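UPF0255 protein frsA (Vibrio vulnificus, PDB 4I4C) probably hydrolyses carboxylic esters, as a two-domain member of the FrsA family within the alpha/beta-hydrolase clan. Local coordinates at residues Asp38-Lys43 against Leu309-Lys314; Pro31-Leu36 against Asp330-Ser335; Lys21-Leu26 against Ser47-Leu52; Pro138-Asp143 against Leu317-Ser322. One frame throughout, in Å; residues are numbered along the deposited sequence.

Interaction 1 of 4, residues Asp38-Lys43 against Leu309-Lys314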
loop_
_atom_site.group_PDB
_atom_site.type_symbol
_atom_site.label_atom_id
_atom_site.label_comp_id
_atom_site.label_asym_id
_atom_site.label_seq_id
_atom_site.Cartn_x
_atom_site.Cartn_y
_atom_site.Cartn_z
ATOM N N ASP A 38 24.107 10.226 -5.528
ATOM C CA ASP A 38 24.366 11.395 -6.361
ATOM C C ASP A 38 24.380 11.011 -7.845
ATOM O O ASP A 38 23.783 11.702 -8.668
ATOM C CB ASP A 38 25.664 12.096 -5.942
ATOM C CG ASP A 38 25.636 12.560 -4.500
ATOM O OD1 ASP A 38 24.542 12.916 -4.000
ATOM O OD2 ASP A 38 26.712 12.560 -3.864
ATOM N N GLU A 39 25.046 9.904 -8.178
ATOM C CA GLU A 39 24.995 9.343 -9.538
ATOM C C GLU A 39 23.555 9.158 -10.050
ATOM O O GLU A 39 23.200 9.616 -11.141
ATOM C CB GLU A 39 25.696 7.982 -9.590
ATOM C CG GLU A 39 27.189 8.018 -9.815
ATOM C CD GLU A 39 27.570 8.662 -11.133
ATOM O OE1 GLU A 39 27.297 8.077 -12.208
ATOM O OE2 GLU A 39 28.151 9.762 -11.086
ATOM N N ILE A 40 22.740 8.473 -9.249
ATOM C CA ILE A 40 21.344 8.210 -9.569
ATOM C C ILE A 40 20.569 9.507 -9.829
ATOM O O ILE A 40 19.904 9.645 -10.868
ATOM C CB ILE A 40 20.672 7.411 -8.418
ATOM C CG1 ILE A 40 21.295 6.013 -8.301
ATOM C CG2 ILE A 40 19.149 7.341 -8.609
ATOM C CD1 ILE A 40 20.972 5.310 -6.976
ATOM N N LYS A 41 20.672 10.452 -8.888
ATOM C CA LYS A 41 19.999 11.746 -8.991
ATOM C C LYS A 41 20.437 12.522 -10.229
ATOM O O LYS A 41 19.611 13.073 -10.942
ATOM C CB LYS A 41 20.227 12.594 -7.734
ATOM C CG LYS A 41 19.750 14.049 -7.871
ATOM C CD LYS A 41 19.708 14.799 -6.532
ATOM C CE LYS A 41 21.098 15.176 -6.027
ATOM N NZ LYS A 41 21.835 16.070 -6.965
ATOM N N GLU A 42 21.737 12.562 -10.486
ATOM C CA GLU A 42 22.242 13.171 -11.716
ATOM C C GLU A 42 21.718 12.489 -12.989
ATOM O O GLU A 42 21.379 13.159 -13.968
ATOM C CB GLU A 42 23.764 13.138 -11.740
ATOM C CG GLU A 42 24.423 14.264 -10.986
ATOM C CD GLU A 42 25.496 14.915 -11.817
ATOM O OE1 GLU A 42 25.142 15.748 -12.678
ATOM O OE2 GLU A 42 26.680 14.568 -11.631
ATOM N N LYS A 43 21.675 11.158 -12.993
ATOM C CA LYS A 43 21.235 10.459 -14.200
ATOM C C LYS A 43 19.727 10.606 -14.458
ATOM O O LYS A 43 19.318 10.859 -15.596
ATOM C CB LYS A 43 21.709 8.989 -14.238
ATOM C CG LYS A 43 23.222 8.854 -14.502
ATOM C CD LYS A 43 23.714 7.410 -14.660
ATOM C CE LYS A 43 23.776 6.684 -13.333
ATOM N NZ LYS A 43 24.377 5.307 -13.445
ATOM N N LEU A 309 18.264 -2.671 -8.555
ATOM C CA LEU A 309 17.966 -2.151 -7.222
ATOM C C LEU A 309 18.884 -0.981 -6.869
ATOM O O LEU A 309 18.452 -0.001 -6.250
ATOM C CB LEU A 309 18.065 -3.269 -6.175
ATOM C CG LEU A 309 16.988 -4.349 -6.339
ATOM C CD1 LEU A 309 17.297 -5.584 -5.513
ATOM C CD2 LEU A 309 15.631 -3.784 -5.959
ATOM N N GLN A 310 20.139 -1.081 -7.293
ATOM C CA GLN A 310 21.140 -0.051 -7.037
ATOM C C GLN A 310 20.917 1.228 -7.854
ATOM O O GLN A 310 21.589 2.235 -7.636
ATOM C CB GLN A 310 22.529 -0.610 -7.327
ATOM C CG GLN A 310 22.949 -1.726 -6.387
ATOM C CD GLN A 310 24.230 -2.399 -6.838
ATOM O OE1 GLN A 310 25.045 -1.785 -7.526
ATOM N NE2 GLN A 310 24.411 -3.673 -6.459
ATOM N N GLN A 311 19.983 1.181 -8.799
ATOM C CA GLN A 311 19.746 2.307 -9.694
ATOM C C GLN A 311 18.387 2.967 -9.461
ATOM O O GLN A 311 18.037 3.916 -10.143
ATOM C CB GLN A 311 19.901 1.873 -11.159
ATOM C CG GLN A 311 21.344 1.602 -11.553
ATOM C CD GLN A 311 22.296 2.688 -11.058
ATOM O OE1 GLN A 311 22.203 3.850 -11.464
ATOM N NE2 GLN A 311 23.209 2.313 -10.168
ATOM N N MET A 312 17.640 2.441 -8.491
ATOM C CA MET A 312 16.352 2.982 -8.062
ATOM C C MET A 312 16.445 4.372 -7.432
ATOM O O MET A 312 17.420 4.673 -6.749
ATOM C CB MET A 312 15.743 2.055 -7.016
ATOM C CG MET A 312 15.263 0.754 -7.563
ATOM S SD MET A 312 14.225 0.004 -6.322
ATOM C CE MET A 312 15.373 -0.149 -4.943
ATOM N N PRO A 313 15.401 5.207 -7.627
ATOM C CA PRO A 313 15.363 6.516 -6.969
ATOM C C PRO A 313 15.516 6.394 -5.452
ATOM O O PRO A 313 15.153 5.373 -4.875
ATOM C CB PRO A 313 13.975 7.055 -7.346
ATOM C CG PRO A 313 13.718 6.439 -8.691
ATOM C CD PRO A 313 14.276 5.031 -8.568
ATOM N N LYS A 314 16.059 7.429 -4.822
ATOM C CA LYS A 314 16.333 7.397 -3.392
ATOM C C LYS A 314 15.105 7.086 -2.538
ATOM O O LYS A 314 15.227 6.469 -1.479
ATOM C CB LYS A 314 16.946 8.727 -2.949
ATOM C CG LYS A 314 17.321 8.747 -1.490
ATOM C CD LYS A 314 17.931 10.088 -1.056
ATOM C CE LYS A 314 18.275 10.014 0.433
ATOM N NZ LYS A 314 18.882 11.296 0.893
#
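I40 reaches from helix 31-44 to the turn L309-M312 and carries most of the contact. Its closest contacts set a methyl against backbone carbonyl oxygens. CD1 lies 3.2 Å from Q310 O and 3.6 Å from M312 O. CG2 meets the chain further on, 4.2 Å from P313 CA. Chi1 of -66° splits the two branches: CG1 sits beside the backbone N and CG2 anti to it. The turn is of type I, and P313 follows as N-cap of helix 314-323. I40 therefore covers the link between helices 306-309 and 314-323.

The polar part is slight and lies at the solvent side. K43 NZ gives a weak hydrogen bond to Q311 OE1 at 3.3 Å. The lysine chain bends at chi3 and the glutamine chain at chi2, which brings the two ends together. Q310 is held elsewhere, with NE2 bonded to S335 OG of helix 331-337.

M312 starts its side chain away from helix 31-44, and that side chain touches the bound hexanoic acid. Its O is buried by this contact and has no hydrogen-bond partner in the model. The helix thus rests on the backbone around a pocket residue, mainly through one hydrocarbon side chain, with little help from polar bonds.

Interaction 2 of 4, residues Pro31-Leu36 against Asp330-Ser335; sequences PTSQSL and DIYSLS
T32 comes loosely to Y332, its backbone O facing the tyrosine OH without a close approach. Its side chain reaches D330 through water 1. The water lies 2.6 Å from T32 OG1 and donates to D330 OD1 at 2.7 Å. The same water is hydrogen-bonded to S33 OG at 2.7 Å, so two neighbouring hydroxyls share it.

S33 makes the direct bond. I331 N donates to S33 OG over 2.8 Å, and the bond is nearly straight at 175°. The hydroxyl also rests against the isoleucine side chain, 3.3 Å from I331 CG1. I331 CD1 also lies near S33 CB and O.

Both helices begin just after the paired parallel strands 28-29 and 328-329, and their first turns diverge at 81°. D330 is the N-cap of helix 331-337. Its OD2 accepts from S333 N at 2.9 Å, slightly out of the carboxylate plane on the anti side. S33 OG adds an acceptor from outside the helix, for the N-H of its first residue.

One turn on, L36 supplies the apolar end. Its CG is anti to the backbone N (chi1 178°), and CD2 reaches into the angle between I331 and Y332. CD2 lies 4.1 Å from I331 CG2 and 3.9 Å from Y332 CE1. Leucine and tyrosine come from opposite directions, and the methyl meets the ring obliquely beside the hydroxyl. Q311 packs on L36 as well, and L317 of helix 314-323 touches I331.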
loop_
_atom_site.group_PDB
_atom_site.type_symbol
_atom_site.label_atom_id
_atom_site.label_comp_id
_atom_site.label_asym_id
_atom_site.label_seq_id
_atom_site.Cartn_x
_atom_site.Cartn_y
_atom_site.Cartn_z
ATOM N N PRO A 31 29.155 6.909 3.184
ATOM C CA PRO A 31 29.669 7.859 2.189
ATOM C C PRO A 31 29.814 7.267 0.785
ATOM O O PRO A 31 29.529 7.979 -0.177
ATOM C CB PRO A 31 31.029 8.269 2.770
ATOM C CG PRO A 31 30.808 8.165 4.275
ATOM C CD PRO A 31 29.986 6.894 4.404
ATOM N N THR A 32 30.211 6.000 0.660
ATOM C CA THR A 32 30.285 5.378 -0.666
ATOM C C THR A 32 28.881 5.216 -1.266
ATOM O O THR A 32 28.690 5.293 -2.470
ATOM C CB THR A 32 31.013 4.024 -0.645
ATOM O OG1 THR A 32 30.418 3.174 0.346
ATOM C CG2 THR A 32 32.493 4.231 -0.331
ATOM N N SER A 33 27.890 5.016 -0.410
ATOM C CA SER A 33 26.526 4.919 -0.888
ATOM C C SER A 33 25.935 6.294 -1.213
ATOM O O SER A 33 25.101 6.403 -2.114
ATOM C CB SER A 33 25.658 4.143 0.107
ATOM O OG SER A 33 25.717 2.756 -0.170
ATOM N N GLN A 34 26.371 7.345 -0.507
ATOM C CA GLN A 34 25.936 8.692 -0.853
ATOM C C GLN A 34 26.403 9.066 -2.245
ATOM O O GLN A 34 25.685 9.739 -2.996
ATOM C CB GLN A 34 26.438 9.742 0.141
ATOM C CG GLN A 34 25.929 11.158 -0.178
ATOM C CD GLN A 34 24.400 11.228 -0.310
ATOM O OE1 GLN A 34 23.671 10.909 0.635
ATOM N NE2 GLN A 34 23.913 11.645 -1.488
ATOM N N SER A 35 27.615 8.636 -2.584
ATOM C CA SER A 35 28.164 8.896 -3.913
ATOM C C SER A 35 27.328 8.223 -5.001
ATOM O O SER A 35 27.098 8.804 -6.065
ATOM C CB SER A 35 29.625 8.464 -4.003
ATOM O OG SER A 35 30.044 8.424 -5.357
ATOM N N LEU A 36 26.868 7.004 -4.734
ATOM C CA LEU A 36 25.949 6.314 -5.651
ATOM C C LEU A 36 24.588 7.028 -5.820
ATOM O O LEU A 36 24.061 7.129 -6.935
ATOM C CB LEU A 36 25.764 4.852 -5.234
ATOM C CG LEU A 36 24.796 4.020 -6.074
ATOM C CD1 LEU A 36 25.079 4.196 -7.556
ATOM C CD2 LEU A 36 24.895 2.560 -5.678
ATOM N N ASP A 330 24.024 0.687 3.492
ATOM C CA ASP A 330 24.912 0.366 2.393
ATOM C C ASP A 330 24.049 -0.184 1.262
ATOM O O ASP A 330 23.438 -1.231 1.406
ATOM C CB ASP A 330 25.950 -0.673 2.821
ATOM C CG ASP A 330 26.977 -0.919 1.751
ATOM O OD1 ASP A 330 28.112 -0.422 1.897
ATOM O OD2 ASP A 330 26.638 -1.593 0.754
ATOM N N ILE A 331 23.988 0.534 0.145
ATOM C CA ILE A 331 23.105 0.159 -0.961
ATOM C C ILE A 331 23.478 -1.177 -1.598
ATOM O O ILE A 331 22.605 -1.952 -1.994
ATOM C CB ILE A 331 23.054 1.268 -2.043
ATOM C CG1 ILE A 331 22.675 2.610 -1.391
ATOM C CG2 ILE A 331 22.098 0.894 -3.151
ATOM C CD1 ILE A 331 22.541 3.782 -2.359
ATOM N N TYR A 332 24.773 -1.451 -1.696
ATOM C CA TYR A 332 25.226 -2.680 -2.337
ATOM C C TYR A 332 24.774 -3.876 -1.510
ATOM O O TYR A 332 24.305 -4.872 -2.047
ATOM C CB TYR A 332 26.747 -2.680 -2.506
ATOM C CG TYR A 332 27.272 -1.427 -3.166
ATOM C CD1 TYR A 332 27.223 -1.268 -4.546
ATOM C CD2 TYR A 332 27.801 -0.392 -2.402
ATOM C CE1 TYR A 332 27.696 -0.115 -5.150
ATOM C CE2 TYR A 332 28.278 0.764 -2.992
ATOM C CZ TYR A 332 28.222 0.900 -4.367
ATOM O OH TYR A 332 28.701 2.058 -4.945
ATOM N N SER A 333 24.907 -3.758 -0.198
ATOM C CA SER A 333 24.478 -4.821 0.693
ATOM C C SER A 333 22.955 -4.971 0.682
ATOM O O SER A 333 22.446 -6.074 0.545
ATOM C CB SER A 333 24.987 -4.573 2.102
ATOM O OG SER A 333 24.463 -5.541 2.983
ATOM N N LEU A 334 22.235 -3.859 0.824
ATOM C CA LEU A 334 20.776 -3.868 0.705
ATOM C C LEU A 334 20.255 -4.550 -0.574
ATOM O O LEU A 334 19.291 -5.320 -0.532
ATOM C CB LEU A 334 20.232 -2.443 0.790
ATOM C CG LEU A 334 18.720 -2.230 0.703
ATOM C CD1 LEU A 334 18.029 -3.151 1.674
ATOM C CD2 LEU A 334 18.363 -0.762 1.006
ATOM N N SER A 335 20.893 -4.262 -1.702
ATOM C CA SER A 335 20.484 -4.813 -2.987
ATOM C C SER A 335 20.673 -6.325 -3.047
ATOM O O SER A 335 19.857 -7.027 -3.639
ATOM C CB SER A 335 21.282 -4.173 -4.120
ATOM O OG SER A 335 22.663 -4.468 -3.978
HETATM O O HOH W 1 28.135 1.990 0.656
#

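Interaction 3 of 4, residues Lys21-Leu26 against Ser47-Leu52; sequences KETSAL and SWYRNL
S24 lays its CB over the middle of one face of the Y49 ring. This is the tight part of the contact. The CH-pi distance from S24 CB to the centroid of the Y49 ring is 3.6 Å, only 13° off the ring normal. Beside it, T23 CG2 comes obliquely to the same ring, 3.8 Å from Y49 CE2. Y49 has CG roughly anti to its backbone N (chi1 155°), which brings the ring against S24 and T23. The far end of the ring is fixed too, since Y49 OH is hydrogen-bonded to D318 of helix 314-323.

The serine is gripped from its own segment. E22 is the N-cap, and its OE2 accepts from S24 N at 3.0 Å in a nearly straight bond. S24 OG donates to E22 OE1 at 2.5 Å, on the syn lone pair. These bonds turn the hydroxyl away from the ring and present CB to it.

The looser part lies around R50. T23 OG1 is 3.1 Å from R50 NH2, but is hydrogen-bonded to D143. E22 OE2 and R50 NH1 are 4.5 Å apart, too far for a salt bridge. Water 2 lies 2.6 Å from E22 OE2, probably as donor, and accepts from R50 NH2 at 3.1 Å. R50 also binds D88 and Y137 O. Water thus joins two buried charges that would also feel each other directly, while carbon-on-ring packing gives the close fit at Y49.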
loop_
_atom_site.group_PDB
_atom_site.type_symbol
_atom_site.label_atom_id
_atom_site.label_comp_id
_atom_site.label_asym_id
_atom_site.label_seq_id
_atom_site.Cartn_x
_atom_site.Cartn_y
_atom_site.Cartn_z
ATOM N N LYS A 21 13.059 17.420 11.035
ATOM C CA LYS A 21 14.019 17.040 10.010
ATOM C C LYS A 21 13.275 16.604 8.743
ATOM O O LYS A 21 12.301 15.856 8.811
ATOM C CB LYS A 21 14.927 15.921 10.532
ATOM C CG LYS A 21 16.268 15.818 9.831
ATOM C CD LYS A 21 17.148 14.758 10.494
ATOM C CE LYS A 21 18.619 14.933 10.127
ATOM N NZ LYS A 21 18.861 14.900 8.656
ATOM N N GLU A 22 13.730 17.088 7.593
ATOM C CA GLU A 22 13.020 16.855 6.344
ATOM C C GLU A 22 13.203 15.428 5.829
ATOM O O GLU A 22 14.309 14.874 5.857
ATOM C CB GLU A 22 13.450 17.859 5.280
ATOM C CG GLU A 22 12.538 17.894 4.062
ATOM C CD GLU A 22 12.908 16.857 3.004
ATOM O OE1 GLU A 22 14.119 16.682 2.736
ATOM O OE2 GLU A 22 11.983 16.224 2.436
ATOM N N THR A 23 12.102 14.876 5.333
ATOM C CA THR A 23 11.995 13.491 4.855
ATOM C C THR A 23 13.180 12.978 4.047
ATOM O O THR A 23 13.750 11.937 4.381
ATOM C CB THR A 23 10.702 13.304 4.029
ATOM O OG1 THR A 23 9.592 13.813 4.779
ATOM C CG2 THR A 23 10.451 11.823 3.714
ATOM N N SER A 24 13.557 13.691 2.992
ATOM C CA SER A 24 14.639 13.207 2.139
ATOM C C SER A 24 16.020 13.161 2.826
ATOM O O SER A 24 16.962 12.595 2.283
ATOM C CB SER A 24 14.702 13.974 0.815
ATOM O OG SER A 24 15.229 15.287 0.976
ATOM N N ALA A 25 16.120 13.730 4.023
ATOM C CA ALA A 25 17.399 13.873 4.710
ATOM C C ALA A 25 17.498 12.887 5.863
ATOM O O ALA A 25 18.539 12.760 6.497
ATOM C CB ALA A 25 17.567 15.327 5.234
ATOM N N LEU A 26 16.407 12.178 6.126
ATOM C CA LEU A 26 16.339 11.308 7.297
ATOM C C LEU A 26 17.270 10.100 7.263
ATOM O O LEU A 26 17.986 9.819 8.223
ATOM C CB LEU A 26 14.903 10.862 7.518
ATOM C CG LEU A 26 14.008 12.015 7.987
ATOM C CD1 LEU A 26 12.566 11.577 8.006
ATOM C CD2 LEU A 26 14.441 12.514 9.367
ATOM N N SER A 47 12.344 15.837 -10.746
ATOM C CA SER A 47 11.972 17.115 -10.105
ATOM C C SER A 47 11.370 16.919 -8.724
ATOM O O SER A 47 10.980 17.888 -8.064
ATOM C CB SER A 47 10.927 17.853 -10.970
ATOM O OG SER A 47 11.511 18.397 -12.139
ATOM N N TRP A 48 11.240 15.662 -8.307
ATOM C CA TRP A 48 10.586 15.339 -7.058
ATOM C C TRP A 48 11.416 14.281 -6.369
ATOM O O TRP A 48 12.001 13.432 -7.039
ATOM C CB TRP A 48 9.177 14.781 -7.319
ATOM C CG TRP A 48 8.253 15.732 -7.997
ATOM C CD1 TRP A 48 8.010 15.819 -9.338
ATOM C CD2 TRP A 48 7.424 16.728 -7.372
ATOM N NE1 TRP A 48 7.097 16.812 -9.587
ATOM C CE2 TRP A 48 6.718 17.382 -8.399
ATOM C CE3 TRP A 48 7.207 17.122 -6.046
ATOM C CZ2 TRP A 48 5.812 18.413 -8.145
ATOM C CZ3 TRP A 48 6.304 18.149 -5.794
ATOM C CH2 TRP A 48 5.622 18.784 -6.840
ATOM N N TYR A 49 11.495 14.352 -5.042
ATOM C CA TYR A 49 12.125 13.288 -4.246
ATOM C C TYR A 49 11.189 12.082 -4.236
ATOM O O TYR A 49 11.548 10.982 -4.685
ATOM C CB TYR A 49 12.397 13.769 -2.816
ATOM C CG TYR A 49 12.467 12.648 -1.801
ATOM C CD1 TYR A 49 13.540 11.768 -1.774
ATOM C CD2 TYR A 49 11.446 12.473 -0.866
ATOM C CE1 TYR A 49 13.589 10.723 -0.833
ATOM C CE2 TYR A 49 11.493 11.461 0.067
ATOM C CZ TYR A 49 12.553 10.586 0.082
ATOM O OH TYR A 49 12.569 9.574 1.020
ATOM N N ARG A 50 9.971 12.308 -3.749
ATOM C CA ARG A 50 8.936 11.281 -3.783
ATOM C C ARG A 50 8.593 10.857 -5.204
ATOM O O ARG A 50 8.643 11.657 -6.120
ATOM C CB ARG A 50 7.674 11.803 -3.098
ATOM C CG ARG A 50 7.830 11.903 -1.603
ATOM C CD ARG A 50 6.745 12.764 -1.010
ATOM N NE ARG A 50 6.912 12.934 0.436
ATOM C CZ ARG A 50 7.635 13.898 1.011
ATOM N NH1 ARG A 50 8.315 14.776 0.271
ATOM N NH2 ARG A 50 7.700 13.966 2.333
ATOM N N ASN A 51 8.262 9.580 -5.384
ATOM C CA ASN A 51 7.597 9.176 -6.607
ATOM C C ASN A 51 6.149 9.635 -6.511
ATOM O O ASN A 51 5.406 9.200 -5.638
ATOM C CB ASN A 51 7.682 7.664 -6.833
ATOM C CG ASN A 51 7.042 7.233 -8.149
ATOM O OD1 ASN A 51 6.079 6.476 -8.154
ATOM N ND2 ASN A 51 7.565 7.737 -9.268
ATOM N N LEU A 52 5.782 10.561 -7.388
ATOM C CA LEU A 52 4.428 11.101 -7.461
ATOM C C LEU A 52 3.458 10.078 -8.038
ATOM O O LEU A 52 3.692 9.522 -9.113
ATOM C CB LEU A 52 4.423 12.338 -8.354
ATOM C CG LEU A 52 4.183 13.667 -7.671
ATOM C CD1 LEU A 52 5.078 13.788 -6.463
ATOM C CD2 LEU A 52 4.407 14.793 -8.672
HETATM O O HOH W 2 9.435 16.440 2.950
#

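Interaction 4 of 4, residues Pro138-Asp143 against Leu317-Ser322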
loop_
_atom_site.group_PDB
_atom_site.type_symbol
_atom_site.label_atom_id
_atom_site.label_comp_id
_atom_site.label_asym_id
_atom_site.label_seq_id
_atom_site.Cartn_x
_atom_site.Cartn_y
_atom_site.Cartn_z
ATOM N N PRO A 138 6.251 8.820 2.014
ATOM C CA PRO A 138 6.149 7.350 2.017
ATOM C C PRO A 138 6.334 6.668 3.385
ATOM O O PRO A 138 6.751 5.500 3.440
ATOM C CB PRO A 138 7.308 6.948 1.115
ATOM C CG PRO A 138 8.381 7.935 1.511
ATOM C CD PRO A 138 7.624 9.256 1.701
ATOM N N HIS A 139 6.054 7.375 4.472
ATOM C CA HIS A 139 5.974 6.743 5.792
ATOM C C HIS A 139 7.302 6.165 6.271
ATOM O O HIS A 139 7.388 4.997 6.661
ATOM C CB HIS A 139 4.873 5.677 5.793
ATOM C CG HIS A 139 3.587 6.171 5.217
ATOM N ND1 HIS A 139 2.839 7.160 5.820
ATOM C CD2 HIS A 139 2.924 5.829 4.086
ATOM C CE1 HIS A 139 1.769 7.404 5.089
ATOM N NE2 HIS A 139 1.793 6.608 4.033
ATOM N N LEU A 140 8.341 6.989 6.199
ATOM C CA LEU A 140 9.636 6.668 6.777
ATOM C C LEU A 140 9.499 6.677 8.295
ATOM O O LEU A 140 8.826 7.549 8.851
ATOM C CB LEU A 140 10.676 7.688 6.329
ATOM C CG LEU A 140 10.982 7.697 4.824
ATOM C CD1 LEU A 140 12.215 8.532 4.547
ATOM C CD2 LEU A 140 11.160 6.284 4.280
ATOM N N LYS A 141 10.132 5.724 8.969
ATOM C CA LYS A 141 9.817 5.477 10.382
ATOM C C LYS A 141 10.316 6.586 11.299
ATOM O O LYS A 141 9.733 6.844 12.356
ATOM C CB LYS A 141 10.322 4.102 10.853
ATOM C CG LYS A 141 11.820 4.021 11.106
ATOM C CD LYS A 141 12.265 2.582 11.382
ATOM C CE LYS A 141 11.412 1.931 12.463
ATOM N NZ LYS A 141 11.643 0.450 12.535
ATOM N N SER A 142 11.383 7.258 10.886
ATOM C CA SER A 142 11.947 8.303 11.722
ATOM C C SER A 142 11.372 9.672 11.373
ATOM O O SER A 142 11.853 10.692 11.858
ATOM C CB SER A 142 13.466 8.314 11.587
ATOM O OG SER A 142 13.840 8.544 10.240
ATOM N N ASP A 143 10.334 9.689 10.538
ATOM C CA ASP A 143 9.760 10.941 10.052
ATOM C C ASP A 143 8.709 11.462 11.028
ATOM O O ASP A 143 7.602 10.934 11.091
ATOM C CB ASP A 143 9.154 10.718 8.662
ATOM C CG ASP A 143 8.777 12.014 7.944
ATOM O OD1 ASP A 143 8.467 13.034 8.605
ATOM O OD2 ASP A 143 8.751 11.990 6.690
ATOM N N LEU A 317 14.807 3.290 -1.982
ATOM C CA LEU A 317 15.854 2.823 -1.088
ATOM C C LEU A 317 15.594 3.307 0.351
ATOM O O LEU A 317 15.845 2.570 1.302
ATOM C CB LEU A 317 17.223 3.272 -1.606
ATOM C CG LEU A 317 17.623 2.637 -2.947
ATOM C CD1 LEU A 317 18.825 3.361 -3.562
ATOM C CD2 LEU A 317 17.933 1.153 -2.760
ATOM N N ASP A 318 15.060 4.523 0.502
ATOM C CA ASP A 318 14.718 5.045 1.832
ATOM C C ASP A 318 13.600 4.208 2.470
ATOM O O ASP A 318 13.680 3.824 3.641
ATOM C CB ASP A 318 14.277 6.519 1.776
ATOM C CG ASP A 318 15.428 7.513 1.489
ATOM O OD1 ASP A 318 16.630 7.146 1.476
ATOM O OD2 ASP A 318 15.105 8.710 1.303
ATOM N N VAL A 319 12.545 3.935 1.707
ATOM C CA VAL A 319 11.472 3.071 2.198
ATOM C C VAL A 319 11.989 1.677 2.604
ATOM O O VAL A 319 11.607 1.145 3.650
ATOM C CB VAL A 319 10.346 2.909 1.158
ATOM C CG1 VAL A 319 9.411 1.760 1.542
ATOM C CG2 VAL A 319 9.571 4.200 1.021
ATOM N N LEU A 320 12.857 1.103 1.777
ATOM C CA LEU A 320 13.424 -0.210 2.055
ATOM C C LEU A 320 14.265 -0.222 3.336
ATOM O O LEU A 320 14.114 -1.114 4.177
ATOM C CB LEU A 320 14.222 -0.714 0.854
ATOM C CG LEU A 320 13.323 -1.086 -0.328
ATOM C CD1 LEU A 320 14.146 -1.348 -1.552
ATOM C CD2 LEU A 320 12.481 -2.304 0.038
ATOM N N ALA A 321 15.134 0.778 3.482
ATOM C CA ALA A 321 15.928 0.942 4.686
ATOM C C ALA A 321 15.054 1.067 5.926
ATOM O O ALA A 321 15.372 0.515 6.975
ATOM C CB ALA A 321 16.832 2.165 4.559
ATOM N N SER A 322 13.956 1.807 5.810
ATOM C CA SER A 322 13.046 1.978 6.932
ATOM C C SER A 322 12.367 0.660 7.325
ATOM O O SER A 322 12.406 0.243 8.493
ATOM C CB SER A 322 12.009 3.055 6.603
ATOM O OG SER A 322 11.430 3.599 7.769
#
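L140 lies with its two methyls against the helix 314-323, overlapping D318 and V319. Its CD2 is 3.6 Å from D318 O and 4.2 Å from V319 CG2. CD1 goes to the aspartate side chain, 4.0 Å from D318 CB. The carboxylate itself is turned to other partners, Y29 and Y49, so the leucine meets the CB and the backbone oxygen of that residue, not its carboxylate.

P138 extends the apolar patch. It follows a cis peptide bond, and its CB is set against V319, 3.6 Å from V319 CG2. The valine side chain is about 6 Å from the bound hexanoic acid, so this packing lies near the ligand.

S322, one turn further along the helix, makes the polar bond. K141 N donates to S322 OG at 2.8 Å, with an angle of 152° at the hydrogen. The serine OG is anti to its own backbone N (chi1 -159°), which directs it out to the loop. K141 has CG between its backbone N and carbonyl carbon (chi1 76°). Its chain therefore passes beside the serine, with K141 CB 3.3 Å from S322 OG and K141 CD 3.7 Å from S322 O.

The loop joins helices 121-136 and 144-163. K141 falls in its type I turn L140-D143, and D143 then caps helix 144-163. R323, next along helix 314-323, binds the carbonyls of P138 and H139. Hydrocarbon thus fills the buried side of the contact, while a serine hydroxyl and an arginine fix the loop by its backbone.

Helix 31-44 serves both interaction 1 and interaction 2, which are partly buried and lie outermost from the chain centre. Interactions 3 and 4 are buried and lie nearer to it. Helix 314-323 ties the set together. It carries the second segment of interaction 4, its D318 binds Y49 of interaction 3, and its L317 packs on M312 and I331. Interaction 1 is one isoleucine with a weak lysine bond, and interaction 2 adds a straight serine bond and a shared water. The inner ones combine ring and methyl packing with a serine bond to backbone and with polar groups that have partners outside the contact. T23 and D143 bond interactions 3 and 4 directly, and Q310 and S335 do so for 1 and 2.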